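Local coordinates for protein proline dehydrogenase (Deinococcus radiodurans, PDB 4H6Q) that uses FAD to oxidise L-proline to delta-1-pyrroline-5-carboxylate, passing the electrons to a quinone in the first step of proline degradation to glutamate, at residues A[28-31]-A[36-39]; A[62-67]-A[288-293]; A[75-80]-A[102-107]; A[83-88]-A[93-98]; A[265-270]-A[277-282]. All blocks are in the same frame, centred on the assembly; numbering follows the deposited sequence.

Contact 1: A[28-31]-A[36-39]; sequences KMWN and FVAG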
# COMPACT_ATOMS: atom_id res chain seq x y z
N LYS A 28 -7.68 -22.05 -14.73
CA LYS A 28 -6.44 -21.52 -15.30
C LYS A 28 -6.26 -20.02 -15.06
O LYS A 28 -5.11 -19.61 -14.73
CB LYS A 28 -6.32 -21.89 -16.77
CG LYS A 28 -6.04 -23.38 -17.02
CD LYS A 28 -5.90 -23.55 -18.53
CE LYS A 28 -5.61 -24.97 -19.03
NZ LYS A 28 -6.09 -25.15 -20.44
N MET A 29 -7.34 -19.21 -15.12
CA MET A 29 -7.20 -17.78 -14.84
C MET A 29 -6.85 -17.55 -13.39
O MET A 29 -5.96 -16.74 -13.08
CB MET A 29 -8.47 -17.02 -15.18
CG MET A 29 -8.32 -15.51 -15.01
SD MET A 29 -7.16 -14.82 -16.24
CE MET A 29 -8.11 -14.90 -17.76
N TRP A 30 -7.51 -18.29 -12.49
CA TRP A 30 -7.15 -18.22 -11.08
C TRP A 30 -5.71 -18.68 -10.82
O TRP A 30 -5.01 -18.05 -10.03
CB TRP A 30 -8.16 -18.99 -10.23
CG TRP A 30 -7.76 -19.10 -8.78
CD1 TRP A 30 -7.50 -20.24 -8.12
CD2 TRP A 30 -7.56 -18.03 -7.85
NE1 TRP A 30 -7.16 -19.97 -6.82
CE2 TRP A 30 -7.18 -18.61 -6.63
CE3 TRP A 30 -7.67 -16.64 -7.92
CZ2 TRP A 30 -6.92 -17.87 -5.49
CZ3 TRP A 30 -7.37 -15.89 -6.81
CH2 TRP A 30 -7.02 -16.50 -5.60
N ASN A 31 -5.24 -19.70 -11.53
CA ASN A 31 -3.85 -20.08 -11.33
C ASN A 31 -2.90 -18.96 -11.73
O ASN A 31 -1.90 -18.74 -11.05
CB ASN A 31 -3.45 -21.35 -12.08
CG ASN A 31 -4.22 -22.58 -11.63
OD1 ASN A 31 -4.67 -22.70 -10.47
ND2 ASN A 31 -4.35 -23.52 -12.54
N PHE A 36 -0.07 -13.48 -7.86
CA PHE A 36 -0.16 -12.12 -7.34
C PHE A 36 -1.09 -11.99 -6.13
O PHE A 36 -1.08 -10.96 -5.45
CB PHE A 36 -0.68 -11.19 -8.44
CG PHE A 36 0.19 -11.17 -9.64
CD1 PHE A 36 1.38 -10.43 -9.65
CD2 PHE A 36 -0.23 -11.80 -10.81
CE1 PHE A 36 2.18 -10.39 -10.80
CE2 PHE A 36 0.57 -11.74 -11.95
CZ PHE A 36 1.78 -11.03 -11.94
N VAL A 37 -1.96 -12.99 -5.90
CA VAL A 37 -3.05 -12.88 -4.90
C VAL A 37 -2.92 -14.07 -3.99
O VAL A 37 -2.81 -15.20 -4.50
CB VAL A 37 -4.44 -12.87 -5.62
CG1 VAL A 37 -5.59 -12.87 -4.62
CG2 VAL A 37 -4.52 -11.68 -6.64
N ALA A 38 -2.90 -13.86 -2.66
CA ALA A 38 -2.63 -14.98 -1.77
C ALA A 38 -3.70 -16.11 -1.84
O ALA A 38 -3.38 -17.31 -1.71
CB ALA A 38 -2.34 -14.50 -0.33
N GLY A 39 -4.93 -15.72 -2.10
CA GLY A 39 -6.06 -16.61 -2.01
C GLY A 39 -7.28 -15.74 -1.78
O GLY A 39 -7.20 -14.52 -1.85

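Contact 2: A[62-67]-A[288-293]; sequences DLLGEF and YAYFSR. With TFB (tetrahydrofuran-2-carboxylic acid), chain D.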
# COMPACT_ATOMS: atom_id res chain seq x y z
N ASP A 62 -3.86 -6.64 2.50
CA ASP A 62 -4.88 -5.85 1.83
C ASP A 62 -6.04 -6.72 1.40
O ASP A 62 -5.82 -7.72 0.72
CB ASP A 62 -4.25 -5.12 0.64
CG ASP A 62 -5.27 -4.42 -0.25
OD1 ASP A 62 -5.86 -3.35 0.15
OD2 ASP A 62 -5.50 -4.94 -1.33
N LEU A 63 -7.26 -6.35 1.80
CA LEU A 63 -8.47 -6.98 1.27
C LEU A 63 -8.78 -6.33 -0.06
O LEU A 63 -8.93 -5.11 -0.15
CB LEU A 63 -9.63 -6.78 2.24
CG LEU A 63 -11.01 -7.26 1.76
CD1 LEU A 63 -11.03 -8.79 1.51
CD2 LEU A 63 -12.07 -6.91 2.79
N LEU A 64 -8.92 -7.14 -1.11
CA LEU A 64 -9.12 -6.60 -2.46
C LEU A 64 -10.52 -6.06 -2.70
O LEU A 64 -11.51 -6.61 -2.21
CB LEU A 64 -8.80 -7.68 -3.50
CG LEU A 64 -7.28 -7.96 -3.60
CD1 LEU A 64 -7.03 -9.26 -4.40
CD2 LEU A 64 -6.51 -6.76 -4.20
N GLY A 65 -10.61 -4.96 -3.44
CA GLY A 65 -11.89 -4.36 -3.78
C GLY A 65 -11.76 -2.83 -3.80
O GLY A 65 -10.94 -2.25 -3.08
N GLU A 66 -12.55 -2.15 -4.60
CA GLU A 66 -12.37 -0.71 -4.79
C GLU A 66 -13.57 -0.09 -5.49
O GLU A 66 -14.36 -0.80 -6.17
CB GLU A 66 -11.07 -0.45 -5.61
CG GLU A 66 -11.05 -1.15 -6.97
CD GLU A 66 -9.69 -1.17 -7.58
OE1 GLU A 66 -9.53 -0.67 -8.71
OE2 GLU A 66 -8.74 -1.67 -6.93
N PHE A 67 -13.71 1.22 -5.36
CA PHE A 67 -14.79 1.99 -6.04
C PHE A 67 -16.14 1.34 -5.78
O PHE A 67 -16.93 1.10 -6.69
CB PHE A 67 -14.51 2.18 -7.54
CG PHE A 67 -13.17 2.81 -7.82
CD1 PHE A 67 -12.87 4.09 -7.33
CD2 PHE A 67 -12.16 2.10 -8.47
CE1 PHE A 67 -11.61 4.65 -7.50
CE2 PHE A 67 -10.92 2.68 -8.68
CZ PHE A 67 -10.64 3.96 -8.19
N TYR A 288 -10.20 -9.05 -9.49
CA TYR A 288 -10.06 -8.73 -10.93
C TYR A 288 -9.37 -7.41 -11.22
O TYR A 288 -8.53 -7.33 -12.13
CB TYR A 288 -11.41 -8.81 -11.65
CG TYR A 288 -12.01 -10.19 -11.47
CD1 TYR A 288 -11.58 -11.26 -12.25
CD2 TYR A 288 -12.93 -10.44 -10.46
CE1 TYR A 288 -12.08 -12.51 -12.10
CE2 TYR A 288 -13.43 -11.70 -10.27
CZ TYR A 288 -13.01 -12.74 -11.10
OH TYR A 288 -13.52 -14.00 -10.92
N ALA A 289 -9.68 -6.37 -10.45
CA ALA A 289 -9.12 -5.05 -10.75
C ALA A 289 -7.60 -5.03 -10.49
O ALA A 289 -6.78 -4.65 -11.35
CB ALA A 289 -9.81 -3.93 -9.94
N TYR A 290 -7.20 -5.43 -9.29
CA TYR A 290 -5.79 -5.48 -8.92
C TYR A 290 -5.02 -6.40 -9.89
O TYR A 290 -3.93 -6.05 -10.40
CB TYR A 290 -5.66 -5.96 -7.47
CG TYR A 290 -4.26 -6.17 -6.97
CD1 TYR A 290 -3.67 -5.23 -6.10
CD2 TYR A 290 -3.53 -7.32 -7.27
CE1 TYR A 290 -2.40 -5.40 -5.61
CE2 TYR A 290 -2.23 -7.51 -6.73
CZ TYR A 290 -1.69 -6.53 -5.94
OH TYR A 290 -0.41 -6.65 -5.39
N PHE A 291 -5.56 -7.60 -10.12
CA PHE A 291 -4.88 -8.53 -11.01
C PHE A 291 -4.77 -7.97 -12.45
O PHE A 291 -3.72 -8.13 -13.11
CB PHE A 291 -5.65 -9.85 -11.00
CG PHE A 291 -5.18 -10.86 -12.01
CD1 PHE A 291 -3.86 -11.28 -12.07
CD2 PHE A 291 -6.10 -11.42 -12.87
CE1 PHE A 291 -3.47 -12.28 -12.99
CE2 PHE A 291 -5.73 -12.41 -13.79
CZ PHE A 291 -4.41 -12.82 -13.87
N SER A 292 -5.80 -7.29 -12.95
CA SER A 292 -5.73 -6.68 -14.27
C SER A 292 -4.58 -5.67 -14.37
O SER A 292 -3.90 -5.64 -15.41
CB SER A 292 -7.06 -6.06 -14.70
OG SER A 292 -7.30 -4.83 -14.04
N ARG A 293 -4.32 -4.91 -13.29
CA ARG A 293 -3.22 -3.96 -13.33
C ARG A 293 -1.89 -4.68 -13.39
O ARG A 293 -0.98 -4.24 -14.10
CB ARG A 293 -3.29 -2.98 -12.15
CG ARG A 293 -4.46 -2.03 -12.27
CD ARG A 293 -4.41 -0.93 -11.21
NE ARG A 293 -4.75 -1.38 -9.85
CZ ARG A 293 -5.98 -1.39 -9.33
NH1 ARG A 293 -7.05 -1.08 -10.06
NH2 ARG A 293 -6.14 -1.82 -8.08
OA TFB D . -2.04 -0.06 -5.05
CA TFB D . -1.61 -0.76 -6.21
C TFB D . -2.78 -1.45 -6.88
OB TFB D . -2.63 -1.89 -8.05
CB TFB D . -0.63 -1.76 -5.76
CG TFB D . -0.96 -1.97 -4.36
CD TFB D . -1.67 -0.77 -3.87
OXT TFB D . -3.91 -1.60 -6.29

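Contact 3: A[75-80]-A[102-107]; sequences TEFADD and SSVGQG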
# COMPACT_ATOMS: atom_id res chain seq x y z
N THR A 75 -19.47 -0.10 4.08
CA THR A 75 -19.36 -0.31 5.52
C THR A 75 -19.13 -1.78 5.82
O THR A 75 -18.33 -2.13 6.71
CB THR A 75 -20.58 0.31 6.25
OG1 THR A 75 -20.66 1.70 5.84
CG2 THR A 75 -20.44 0.25 7.77
N GLU A 76 -19.80 -2.66 5.09
CA GLU A 76 -19.49 -4.10 5.17
C GLU A 76 -18.02 -4.37 4.86
O GLU A 76 -17.37 -5.21 5.51
CB GLU A 76 -20.41 -4.89 4.22
CG GLU A 76 -20.17 -6.40 4.25
CD GLU A 76 -21.03 -7.14 3.25
OE1 GLU A 76 -21.94 -6.55 2.63
OE2 GLU A 76 -20.81 -8.36 3.04
N PHE A 77 -17.48 -3.68 3.86
CA PHE A 77 -16.08 -3.88 3.45
C PHE A 77 -15.20 -3.47 4.65
O PHE A 77 -14.29 -4.22 5.04
CB PHE A 77 -15.74 -3.04 2.21
CG PHE A 77 -14.41 -3.35 1.65
CD1 PHE A 77 -14.28 -4.15 0.51
CD2 PHE A 77 -13.24 -2.84 2.25
CE1 PHE A 77 -13.01 -4.46 -0.03
CE2 PHE A 77 -11.97 -3.16 1.73
CZ PHE A 77 -11.87 -3.95 0.57
N ALA A 78 -15.47 -2.30 5.24
CA ALA A 78 -14.72 -1.89 6.44
C ALA A 78 -14.81 -2.92 7.58
O ALA A 78 -13.80 -3.21 8.27
CB ALA A 78 -15.19 -0.55 6.89
N ASP A 79 -16.01 -3.51 7.75
CA ASP A 79 -16.16 -4.53 8.78
C ASP A 79 -15.31 -5.76 8.47
O ASP A 79 -14.74 -6.38 9.39
CB ASP A 79 -17.64 -4.91 8.92
CG ASP A 79 -18.49 -3.80 9.49
OD1 ASP A 79 -17.94 -2.94 10.21
OD2 ASP A 79 -19.72 -3.86 9.29
N ASP A 80 -15.18 -6.13 7.20
CA ASP A 80 -14.31 -7.20 6.79
C ASP A 80 -12.84 -6.91 6.98
O ASP A 80 -12.06 -7.81 7.34
CB ASP A 80 -14.61 -7.59 5.35
CG ASP A 80 -15.96 -8.27 5.19
OD1 ASP A 80 -16.50 -8.80 6.17
OD2 ASP A 80 -16.45 -8.32 4.04
N SER A 102 -11.68 4.44 -1.39
CA SER A 102 -12.85 4.21 -2.24
C SER A 102 -13.55 2.87 -1.94
O SER A 102 -14.69 2.67 -2.37
CB SER A 102 -12.45 4.21 -3.72
OG SER A 102 -11.85 2.98 -4.07
N SER A 103 -12.91 1.97 -1.19
CA SER A 103 -13.58 0.74 -0.77
C SER A 103 -14.43 0.93 0.46
O SER A 103 -15.29 0.08 0.74
CB SER A 103 -12.61 -0.40 -0.52
OG SER A 103 -11.81 -0.18 0.63
N VAL A 104 -14.26 2.06 1.17
CA VAL A 104 -14.97 2.22 2.44
C VAL A 104 -15.78 3.51 2.51
O VAL A 104 -16.21 3.94 3.58
CB VAL A 104 -14.01 2.06 3.64
CG1 VAL A 104 -13.52 0.63 3.71
CG2 VAL A 104 -12.85 3.06 3.62
N GLY A 105 -16.01 4.12 1.33
CA GLY A 105 -17.00 5.18 1.24
C GLY A 105 -16.54 6.60 1.03
O GLY A 105 -17.36 7.51 1.14
N GLN A 106 -15.26 6.80 0.74
CA GLN A 106 -14.76 8.14 0.47
C GLN A 106 -15.56 8.87 -0.58
O GLN A 106 -15.75 8.37 -1.67
CB GLN A 106 -13.30 8.04 0.02
CG GLN A 106 -12.62 9.41 -0.14
CD GLN A 106 -11.24 9.27 -0.68
OE1 GLN A 106 -11.04 8.79 -1.81
NE2 GLN A 106 -10.24 9.64 0.11
N GLY A 107 -16.04 10.06 -0.23
CA GLY A 107 -16.81 10.87 -1.15
C GLY A 107 -18.29 10.73 -0.90
O GLY A 107 -19.06 11.50 -1.52

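Contact 4: A[83-88]-A[93-98]; sequences KLIEAA and IKPYVS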
# COMPACT_ATOMS: atom_id res chain seq x y z
N LYS A 83 -12.37 -7.56 10.62
CA LYS A 83 -12.25 -9.01 10.86
C LYS A 83 -10.84 -9.48 10.53
O LYS A 83 -10.25 -10.32 11.23
CB LYS A 83 -13.26 -9.80 10.00
CG LYS A 83 -14.68 -9.64 10.46
CD LYS A 83 -15.61 -10.44 9.56
CE LYS A 83 -17.09 -10.14 9.85
NZ LYS A 83 -17.23 -8.85 10.62
N LEU A 84 -10.25 -8.94 9.48
CA LEU A 84 -8.86 -9.26 9.12
C LEU A 84 -7.90 -8.86 10.22
O LEU A 84 -7.00 -9.61 10.59
CB LEU A 84 -8.53 -8.54 7.82
CG LEU A 84 -7.06 -8.52 7.43
CD1 LEU A 84 -6.57 -9.92 7.07
CD2 LEU A 84 -6.85 -7.51 6.29
N ILE A 85 -8.04 -7.63 10.72
CA ILE A 85 -7.15 -7.15 11.79
C ILE A 85 -7.29 -8.03 13.03
O ILE A 85 -6.28 -8.37 13.68
CB ILE A 85 -7.48 -5.66 12.12
CG1 ILE A 85 -7.08 -4.76 10.95
CG2 ILE A 85 -6.85 -5.21 13.41
CD1 ILE A 85 -7.75 -3.37 11.01
N GLU A 86 -8.51 -8.40 13.41
CA GLU A 86 -8.70 -9.32 14.55
C GLU A 86 -8.01 -10.64 14.32
O GLU A 86 -7.35 -11.18 15.23
CB GLU A 86 -10.20 -9.55 14.84
CG GLU A 86 -10.98 -8.30 15.28
CD GLU A 86 -10.77 -7.87 16.69
OE1 GLU A 86 -9.83 -8.36 17.36
OE2 GLU A 86 -11.57 -7.02 17.15
N ALA A 87 -8.13 -11.20 13.12
CA ALA A 87 -7.54 -12.49 12.82
C ALA A 87 -6.02 -12.42 12.81
O ALA A 87 -5.34 -13.34 13.30
CB ALA A 87 -8.09 -13.04 11.47
N ALA A 88 -5.47 -11.35 12.23
CA ALA A 88 -4.00 -11.18 12.27
C ALA A 88 -3.48 -11.12 13.69
O ALA A 88 -2.57 -11.87 14.07
CB ALA A 88 -3.60 -9.91 11.50
N ILE A 93 0.28 -11.79 14.56
CA ILE A 93 0.83 -10.89 13.56
C ILE A 93 0.42 -9.46 13.92
O ILE A 93 -0.77 -9.19 14.11
CB ILE A 93 0.28 -11.24 12.17
CG1 ILE A 93 0.70 -12.67 11.77
CG2 ILE A 93 0.76 -10.23 11.12
CD1 ILE A 93 -0.03 -13.23 10.59
N LYS A 94 1.38 -8.54 14.05
CA LYS A 94 1.07 -7.13 14.28
C LYS A 94 0.31 -6.64 13.05
O LYS A 94 0.80 -6.72 11.94
CB LYS A 94 2.36 -6.33 14.49
CG LYS A 94 2.20 -5.01 15.24
CD LYS A 94 3.60 -4.31 15.45
CE LYS A 94 3.65 -3.51 16.71
NZ LYS A 94 4.20 -4.36 17.81
N PRO A 95 -0.90 -6.09 13.24
CA PRO A 95 -1.66 -5.66 12.06
C PRO A 95 -0.97 -4.52 11.31
O PRO A 95 -0.52 -3.46 11.88
CB PRO A 95 -3.02 -5.25 12.65
CG PRO A 95 -3.06 -5.82 14.02
CD PRO A 95 -1.65 -5.91 14.48
N TYR A 96 -0.68 -4.78 10.06
CA TYR A 96 -0.22 -3.74 9.13
C TYR A 96 -1.07 -3.98 7.89
O TYR A 96 -0.94 -5.02 7.26
CB TYR A 96 1.27 -3.91 8.84
CG TYR A 96 1.90 -2.79 8.06
CD1 TYR A 96 2.93 -2.04 8.64
CD2 TYR A 96 1.48 -2.47 6.75
CE1 TYR A 96 3.60 -1.02 7.92
CE2 TYR A 96 2.10 -1.40 6.04
CZ TYR A 96 3.16 -0.72 6.62
OH TYR A 96 3.80 0.27 5.88
N VAL A 97 -1.97 -3.04 7.60
CA VAL A 97 -3.00 -3.23 6.57
C VAL A 97 -3.05 -1.97 5.70
O VAL A 97 -3.02 -0.84 6.23
CB VAL A 97 -4.40 -3.51 7.23
CG1 VAL A 97 -5.49 -3.55 6.20
CG2 VAL A 97 -4.36 -4.79 8.06
N SER A 98 -3.21 -2.18 4.39
CA SER A 98 -3.44 -1.10 3.43
C SER A 98 -4.86 -1.12 2.99
O SER A 98 -5.38 -2.19 2.62
CB SER A 98 -2.48 -1.23 2.24
OG SER A 98 -1.10 -1.03 2.63

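Contact 5: A[265-270]-A[277-282]; sequences DLQKQL and VRVYLP. With TFB (tetrahydrofuran-2-carboxylic acid), chain D.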
# COMPACT_ATOMS: atom_id res chain seq x y z
N ASP A 265 13.17 -13.05 -5.55
CA ASP A 265 14.62 -13.14 -5.37
C ASP A 265 15.19 -11.90 -4.67
O ASP A 265 15.99 -12.02 -3.73
CB ASP A 265 15.34 -13.42 -6.69
CG ASP A 265 15.08 -12.40 -7.76
OD1 ASP A 265 15.99 -12.21 -8.60
OD2 ASP A 265 13.97 -11.79 -7.79
N LEU A 266 14.72 -10.71 -5.09
CA LEU A 266 15.18 -9.44 -4.50
C LEU A 266 14.65 -9.33 -3.08
O LEU A 266 15.37 -8.85 -2.19
CB LEU A 266 14.76 -8.19 -5.30
CG LEU A 266 15.37 -7.91 -6.66
CD1 LEU A 266 14.82 -6.56 -7.06
CD2 LEU A 266 16.91 -7.86 -6.55
N GLN A 267 13.41 -9.75 -2.85
CA GLN A 267 12.83 -9.69 -1.52
C GLN A 267 13.74 -10.45 -0.56
O GLN A 267 14.08 -9.95 0.53
CB GLN A 267 11.43 -10.31 -1.51
CG GLN A 267 10.38 -9.56 -2.34
CD GLN A 267 9.10 -10.32 -2.50
OE1 GLN A 267 8.77 -11.21 -1.71
NE2 GLN A 267 8.32 -9.96 -3.54
N LYS A 268 14.11 -11.67 -0.92
CA LYS A 268 14.95 -12.50 -0.07
C LYS A 268 16.37 -11.94 0.09
O LYS A 268 16.92 -11.97 1.22
CB LYS A 268 14.97 -13.92 -0.60
CG LYS A 268 13.60 -14.62 -0.39
CD LYS A 268 13.63 -16.06 -0.96
CE LYS A 268 12.25 -16.75 -0.94
NZ LYS A 268 12.15 -17.83 -1.97
N GLN A 269 16.98 -11.48 -0.99
CA GLN A 269 18.33 -10.94 -0.96
C GLN A 269 18.44 -9.72 -0.08
O GLN A 269 19.37 -9.60 0.75
CB GLN A 269 18.80 -10.61 -2.39
CG GLN A 269 20.21 -9.89 -2.44
CD GLN A 269 20.46 -9.13 -3.79
OE1 GLN A 269 19.80 -9.37 -4.79
NE2 GLN A 269 21.44 -8.21 -3.79
N LEU A 270 17.50 -8.80 -0.20
CA LEU A 270 17.52 -7.58 0.62
C LEU A 270 17.38 -7.91 2.11
O LEU A 270 18.10 -7.34 2.95
CB LEU A 270 16.39 -6.64 0.18
CG LEU A 270 16.61 -6.00 -1.19
CD1 LEU A 270 15.33 -5.31 -1.69
CD2 LEU A 270 17.75 -5.01 -1.09
N VAL A 277 12.26 -5.43 4.57
CA VAL A 277 11.44 -5.67 3.39
C VAL A 277 10.03 -6.00 3.86
O VAL A 277 9.85 -6.83 4.76
CB VAL A 277 11.97 -6.85 2.55
CG1 VAL A 277 11.09 -7.07 1.28
CG2 VAL A 277 13.44 -6.68 2.18
N ARG A 278 9.01 -5.38 3.26
CA ARG A 278 7.62 -5.68 3.61
C ARG A 278 6.83 -5.84 2.33
O ARG A 278 6.81 -4.95 1.48
CB ARG A 278 7.03 -4.54 4.46
CG ARG A 278 5.63 -4.88 4.97
CD ARG A 278 5.02 -3.71 5.74
NE ARG A 278 5.76 -3.31 6.96
CZ ARG A 278 5.58 -3.84 8.17
NH1 ARG A 278 4.75 -4.87 8.37
NH2 ARG A 278 6.20 -3.27 9.20
N VAL A 279 6.15 -6.99 2.20
CA VAL A 279 5.48 -7.33 0.98
C VAL A 279 3.99 -7.05 1.08
O VAL A 279 3.31 -7.41 2.06
CB VAL A 279 5.72 -8.83 0.63
CG1 VAL A 279 4.75 -9.37 -0.42
CG2 VAL A 279 7.16 -9.00 0.17
N TYR A 280 3.45 -6.37 0.03
CA TYR A 280 2.04 -6.07 -0.09
C TYR A 280 1.32 -7.37 -0.46
O TYR A 280 1.59 -7.96 -1.52
CB TYR A 280 1.87 -4.97 -1.16
CG TYR A 280 0.51 -4.31 -1.22
CD1 TYR A 280 0.32 -2.99 -0.74
CD2 TYR A 280 -0.60 -4.96 -1.82
CE1 TYR A 280 -0.91 -2.37 -0.79
CE2 TYR A 280 -1.86 -4.35 -1.87
CZ TYR A 280 -2.00 -3.06 -1.33
OH TYR A 280 -3.24 -2.52 -1.42
N LEU A 281 0.41 -7.80 0.43
CA LEU A 281 -0.13 -9.16 0.43
C LEU A 281 -1.64 -9.08 0.30
O LEU A 281 -2.37 -8.91 1.25
CB LEU A 281 0.27 -9.89 1.71
CG LEU A 281 0.12 -11.41 1.73
CD1 LEU A 281 -1.32 -11.92 1.74
CD2 LEU A 281 0.95 -12.02 0.65
N PRO A 282 -2.15 -9.15 -0.96
CA PRO A 282 -3.60 -8.98 -1.19
C PRO A 282 -4.34 -10.30 -1.20
O PRO A 282 -3.77 -11.35 -1.55
CB PRO A 282 -3.61 -8.34 -2.57
CG PRO A 282 -2.41 -8.91 -3.27
CD PRO A 282 -1.39 -9.30 -2.22
OA TFB D . -2.04 -0.06 -5.05
CA TFB D . -1.61 -0.76 -6.21
C TFB D . -2.78 -1.45 -6.88
OB TFB D . -2.63 -1.89 -8.05
CB TFB D . -0.63 -1.76 -5.76
CG TFB D . -0.96 -1.97 -4.36
CD TFB D . -1.67 -0.77 -3.87
OXT TFB D . -3.91 -1.60 -6.29

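Contact 1: A[28-31]-A[36-39]
W30 lays the benzo edge of its indole against the backbone of G39 and the side chain of V37. The contact joins helix 23-33, an N-terminal helix that precedes the first strand of the beta8-alpha8 barrel, to the loop that leads from it to helix 42-54. No hydrogen bond crosses between the two segments, so the join is purely van der Waals. The indole reaches the loop because CG of W30 stands anti to the backbone N (chi1 173°), which carries the far end of the ring system closer to the loop than its CB direction suggests. G39 CA lies in the plane of the indole, 3.7 Å from W30 CH2. The ring therefore abuts the chain with its rim, not with a face. The side chains of W30 and V37 cross at about a right angle. V37 points its CB toward the helix, and its CG1 branch does the touching. The indole also meets the ring of W287, with the planes at about 45°. The loop is held by backbone hydrogen bonds from A38 to P282 of strand 277-283 and from G39 to G284 just after it, and V37 also packs on L64. V37 lies about 10 Å from the bound tetrahydrofuroic acid, side chain to ligand, outside the pocket. The apolar side-chain pair is W30 CH2 on V37 CG1, 4.0 Å apart.

Contact 2: A[62-67]-A[288-293]
The substrate carboxylate site of the barrel is built here, between the loop that follows strand 58-63 and helix 288-296. R293 and E66 come from opposite directions and form an end-on, two-pronged salt bridge. R293 NH1 donates to E66 OE1 at 2.9 Å and R293 NH2 to E66 OE2 at 2.8 Å. Both oxygens use their syn lone pairs, and the two flat groups are 9° from coplanar. The same guanidinium holds the inhibitor: R293 NE bonds OB of tetrahydrofuroic acid at 2.8 Å, and R293 NH2 bonds its OXT at 2.9 Å. E66 probably helps to set the rotation of this substrate-binding arginine. The bend at chi3 of R293 (-74°) turns the group toward both partners. Nearby, L64 CD2 packs on Y290 CB at 3.5 Å. K100 and R294 also hydrogen-bond the ligand. L64 and Y290 both rest on P282 of strand 277-283, while F291 faces helix 23-33.

Contact 3: A[75-80]-A[102-107]
F77 and S103 meet through a CH-pi contact. S103 CB sits over the centre of the F77 ring, 3.7 Å from the centroid and 14° off the ring normal. F77 comes from helix 71-90, and S103 from the loop that follows strand 96-99 of the barrel. CG of F77 is anti to the backbone N (chi1 -172°), which swings the ring to S103, where one face meets its CB. The hydroxyl lies out past the rim, S103 OG 3.2 Å from F77 CE2. Its hydrogen bond is made elsewhere, to the backbone O of K100, a substrate-binding residue. The apolar part belongs to V104. Its CG1 branch lies 3.8 Å from F77 CD2 and also 3.8 Å from A78 CB, so one methyl touches both helix residues. Toward the F77 ring it comes in obliquely. No hydrogen bond crosses between the segments. One polar atom is left without a partner: S103 O is buried against the helix, 3.5 Å from F77 CB. Around the contact, F77 also packs on L63 of strand 58-63, and A78 touches N119 and R122 of helix 115-129. The loop after strand 96-99 is thereby held against helix 71-90, with helix 115-129 alongside.

Contact 4: A[83-88]-A[93-98]
A88 and I93 make the tight end of this contact, where helix 71-90 turns back into strand 96-99. I93 N donates to A88 O at 2.9 Å with an N-H...O angle of 158°. The donor stands above the carbonyl plane, 40° out of it. I93 CB comes within 3.5 Å of A88 O. The rest of the interface is apolar and more widely spaced. I85 divides its work between two branches. Its CG2 touches P95 CG at 3.9 Å, and the two side chains cross at about a right angle. Its CG1 meets V97 CG2 at 4.0 Å; CG1 is anti to the carbonyl carbon (chi1 -68°), while CG2 is anti to the backbone N, and this splits the two partners. L84 CD2 and the same V97 methyl meet tip to tip at 4.1 Å. All six touching residues are buried. The outer side differs: K83 and K94 are exposed and take no part. E86 points its CB away, and its carboxylate pairs with K126. I93 and A88 also pack on I46 of helix 42-54. Here the second barrel strand receives the helix that precedes it, the helix-to-strand return of a beta-alpha-beta unit in a TIM barrel.

Contact 5: A[265-270]-A[277-282]
Q267 crosses V279 at about a right angle, its flat amide end lying against one methyl. Q267 OE1 is 3.3 Å from V279 CG2, and Q267 CD is 3.6 Å from it. The glutamine chain is extended beyond CG, which carries the amide along the strand as far as V279. This is van der Waals contact, not a hydrogen bond. The amide is anchored elsewhere, where Q267 NE2 donates to the backbone O of I262. V277 aims its CB at the helix and uses its CG2 branch. That methyl lies 3.6 Å from L270 CB and 3.7 Å from Q267 O, so it fits between two residues one turn apart. With CG1 of V277 anti to the backbone N (chi1 -179°), CG2 is the branch that reaches L270. No hydrogen bond joins the two segments. Their axes approach to 9.0 Å and run roughly antiparallel, at 153°. M258 of strand 254-259 also packs on Q267, L270 and V277. Y280 belongs to the other side of the strand. One face of its ring takes CG of the inhibitor, offset toward the rim, with Y280 CZ 3.4 Å from that atom. Y280 OH hydrogen-bonds D137, and Y280 also touches FAD. The helix and strand form the return half of the beta-alpha-beta unit 254-259, 264-272, 277-283 of the TIM barrel, with valines facing the helix and Y280 facing the active site.

Contacts 2 and 5 share the inhibitor: R293 binds its carboxylate and one face of Y280 meets its ring. Their strands, 58-63 and 277-283, are neighbours, and D62 N lies 3.0 Å from L281 O. Contact 1 touches both. F36 CD2 lies 3.9 Å from F291 CD1 of contact 2, and A38 CB lies 3.5 Å from L281 CD1 of contact 5. Contact 3 joins the pocket side through F67 N and S102 OG, 2.9 Å apart. Contacts 3 and 4 use successive parts of helix 71-90. Contact 4 reaches contact 5 where S98 CB meets Y280 CE1 at 3.6 Å. Contacts 3 and 5 do not touch; their centres are about 27 Å apart.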